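Local coordinates for glycosyl hydrolase, family 31/fibronectin type III domain protein (Clostridium perfringens, PDB 4UAP), which is a carbohydrate-binding module of a family 31 glycoside hydrolase that binds N-acetylgalactosamine, consistent with galacto-specific recognition, at residues 93-97 with 98-102. Sequence-based numbering, arbitrary orientation.
Sequences VGYLN and GEEFD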
ATOM      1  N   VAL A  93       5.469  -5.258   8.348  1.00  8.41           N
ATOM      2  CA  VAL A  93       6.015  -5.367   9.693  1.00 11.30           C
ATOM      3  C   VAL A  93       5.191  -4.469  10.597  1.00 13.35           C
ATOM      4  O   VAL A  93       4.804  -3.369  10.190  1.00 10.15           O
ATOM      5  CB  VAL A  93       7.493  -4.939   9.747  1.00 13.09           C
ATOM      6  CG1 VAL A  93       8.020  -5.016  11.173  1.00 15.02           C
ATOM      7  CG2 VAL A  93       8.333  -5.808   8.815  1.00 13.50           C
ATOM      8  N   GLY A  94       4.901  -4.939  11.807  1.00  7.06           N
ATOM      9  CA  GLY A  94       4.156  -4.140  12.758  1.00  9.92           C
ATOM     10  C   GLY A  94       5.042  -3.828  13.949  1.00 10.36           C
ATOM     11  O   GLY A  94       5.981  -4.574  14.240  1.00  9.40           O
ATOM     12  N   TYR A  95       4.749  -2.724  14.627  1.00 12.48           N
ATOM     13  CA  TYR A  95       5.500  -2.326  15.815  1.00 12.41           C
ATOM     14  C   TYR A  95       4.559  -2.000  16.967  1.00 14.63           C
ATOM     15  O   TYR A  95       3.469  -1.460  16.776  1.00 11.15           O
ATOM     16  CB  TYR A  95       6.395  -1.114  15.528  1.00 12.13           C
ATOM     17  CG  TYR A  95       7.452  -1.365  14.477  1.00 16.40           C
ATOM     18  CD1 TYR A  95       7.173  -1.195  13.128  1.00 15.10           C
ATOM     19  CD2 TYR A  95       8.723  -1.783  14.833  1.00 18.19           C
ATOM     20  CE1 TYR A  95       8.140  -1.432  12.163  1.00 19.19           C
ATOM     21  CE2 TYR A  95       9.691  -2.020  13.885  1.00 18.21           C
ATOM     22  CZ  TYR A  95       9.400  -1.838  12.552  1.00 17.38           C
ATOM     23  OH  TYR A  95      10.370  -2.077  11.607  1.00 21.73           O
ATOM     24  N   LEU A  96       4.999  -2.335  18.170  1.00 15.14           N
ATOM     25  CA  LEU A  96       4.298  -1.949  19.376  1.00 14.92           C
ATOM     26  C   LEU A  96       5.359  -1.660  20.446  1.00 16.53           C
ATOM     27  O   LEU A  96       6.142  -2.542  20.812  1.00 15.22           O
ATOM     28  CB  LEU A  96       3.321  -3.041  19.825  1.00 12.81           C
ATOM     29  CG  LEU A  96       2.452  -2.688  21.041  1.00 17.84           C
ATOM     30  CD1 LEU A  96       1.567  -1.476  20.769  1.00 17.15           C
ATOM     31  CD2 LEU A  96       1.609  -3.879  21.459  1.00 14.94           C
ATOM     32  N   ASN A  97       5.407  -0.408  20.893  1.00 19.30           N
ATOM     33  CA  ASN A  97       6.395   0.035  21.876  1.00 24.29           C
ATOM     34  C   ASN A  97       7.823  -0.333  21.499  1.00 24.32           C
ATOM     35  O   ASN A  97       8.593  -0.781  22.345  1.00 27.66           O
ATOM     36  CB  ASN A  97       6.062  -0.548  23.246  1.00 24.72           C
ATOM     37  CG  ASN A  97       4.619  -0.307  23.638  1.00 24.44           C
ATOM     38  OD1 ASN A  97       3.924  -1.217  24.096  1.00 32.79           O
ATOM     39  ND2 ASN A  97       4.150   0.920  23.439  1.00 23.82           N
ATOM     40  N   GLY A  98       8.166  -0.169  20.224  1.00 26.18           N
ATOM     41  CA  GLY A  98       9.488  -0.531  19.743  1.00 27.73           C
ATOM     42  C   GLY A  98       9.652  -2.001  19.377  1.00 29.80           C
ATOM     43  O   GLY A  98      10.502  -2.337  18.550  1.00 37.87           O
ATOM     44  N   GLU A  99       8.856  -2.872  19.997  1.00 27.10           N
ATOM     45  CA  GLU A  99       8.843  -4.303  19.671  1.00 25.26           C
ATOM     46  C   GLU A  99       8.393  -4.488  18.201  1.00 25.89           C
ATOM     47  O   GLU A  99       7.393  -3.915  17.782  1.00 14.96           O
ATOM     48  CB  GLU A  99       7.924  -5.067  20.650  1.00 25.79           C
ATOM     49  CG  GLU A  99       8.048  -6.611  20.633  1.00 33.40           C
ATOM     50  CD  GLU A  99       7.303  -7.343  21.789  1.00 45.80           C
ATOM     51  OE1 GLU A  99       7.496  -8.577  21.925  1.00 39.71           O
ATOM     52  OE2 GLU A  99       6.527  -6.717  22.555  1.00 34.26           O
ATOM     53  N   GLU A 100       9.150  -5.270  17.431  1.00 18.91           N
ATOM     54  CA  GLU A 100       8.872  -5.493  16.009  1.00 21.67           C
ATOM     55  C   GLU A 100       8.216  -6.852  15.757  1.00 21.19           C
ATOM     56  O   GLU A 100       8.607  -7.857  16.354  1.00 20.56           O
ATOM     57  CB  GLU A 100      10.171  -5.380  15.204  1.00 22.12           C
ATOM     58  CG  GLU A 100      10.055  -5.736  13.732  1.00 24.92           C
ATOM     59  CD  GLU A 100      11.377  -5.548  12.984  1.00 34.80           C
ATOM     60  OE1 GLU A 100      12.267  -4.847  13.513  1.00 34.65           O
ATOM     61  OE2 GLU A 100      11.530  -6.103  11.873  1.00 37.05           O
ATOM     62  N   PHE A 101       7.218  -6.878  14.874  1.00 16.95           N
ATOM     63  CA  PHE A 101       6.514  -8.112  14.540  1.00 10.96           C
ATOM     64  C   PHE A 101       6.462  -8.334  13.035  1.00 16.74           C
ATOM     65  O   PHE A 101       5.835  -7.566  12.312  1.00 12.73           O
ATOM     66  CB  PHE A 101       5.089  -8.096  15.110  1.00 13.42           C
ATOM     67  CG  PHE A 101       5.051  -7.924  16.593  1.00 17.48           C
ATOM     68  CD1 PHE A 101       5.067  -9.029  17.430  1.00 14.67           C
ATOM     69  CD2 PHE A 101       5.030  -6.660  17.154  1.00 12.83           C
ATOM     70  CE1 PHE A 101       5.060  -8.870  18.800  1.00 16.62           C
ATOM     71  CE2 PHE A 101       5.022  -6.497  18.528  1.00 19.44           C
ATOM     72  CZ  PHE A 101       5.035  -7.603  19.350  1.00 13.89           C
ATOM     73  N   ASP A 102       7.113  -9.397  12.578  1.00 14.26           N
ATOM     74  CA  ASP A 102       7.106  -9.761  11.168  1.00 16.34           C
ATOM     75  C   ASP A 102       5.708 -10.238  10.774  1.00 17.17           C
ATOM     76  O   ASP A 102       5.224 -11.239  11.291  1.00 14.16           O
ATOM     77  CB  ASP A 102       8.152 -10.847  10.903  1.00 16.18           C
ATOM     78  CG  ASP A 102       8.334 -11.146   9.422  1.00 26.20           C
ATOM     79  OD1 ASP A 102       7.527 -10.663   8.597  1.00 22.19           O
ATOM     80  OD2 ASP A 102       9.286 -11.884   9.084  1.00 31.59           O
TER
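Val93 meets Glu100 diagonally across the strands: with CG1 anti to the backbone N (chi1 178°), that methyl reaches Glu100 CG at 3.3 Å, and Val93 CA sends a CA-H...O contact to Phe101 O. Gly94 exchanges two backbone hydrogen bonds with Phe101, Gly94 N to Phe101 O at 2.8 Å and Phe101 N to Gly94 O at 2.7 Å, which identifies a hydrogen-bonded antiparallel pair. Tyr95 and Glu100 form the next, non-hydrogen-bonded pair. Their side chains run alongside each other in the same direction, Tyr95 CE2 lying 3.6 Å from Glu100 CB, while ring and carboxylate planes differ by 50°. On the other face, Leu96 CB approaches Phe101 CE2 obliquely to the ring at 4.1 Å, and Phe101 also touches Phe123. Leu96 N donates to Glu99 O at 2.9 Å; the return bond from Glu99 N to Leu96 O is weak, its N-H...O angle being 130°. Asn97 and Gly98, both with positive phi, make the reversal, and Asp124 OD2 accepts a hydrogen bond from Asn97 N. This type I' turn forms the two-residue loop of a beta hairpin, joining strand 87-96 to edge strand 99-106 of the beta-sandwich, well away from the sugar pocket.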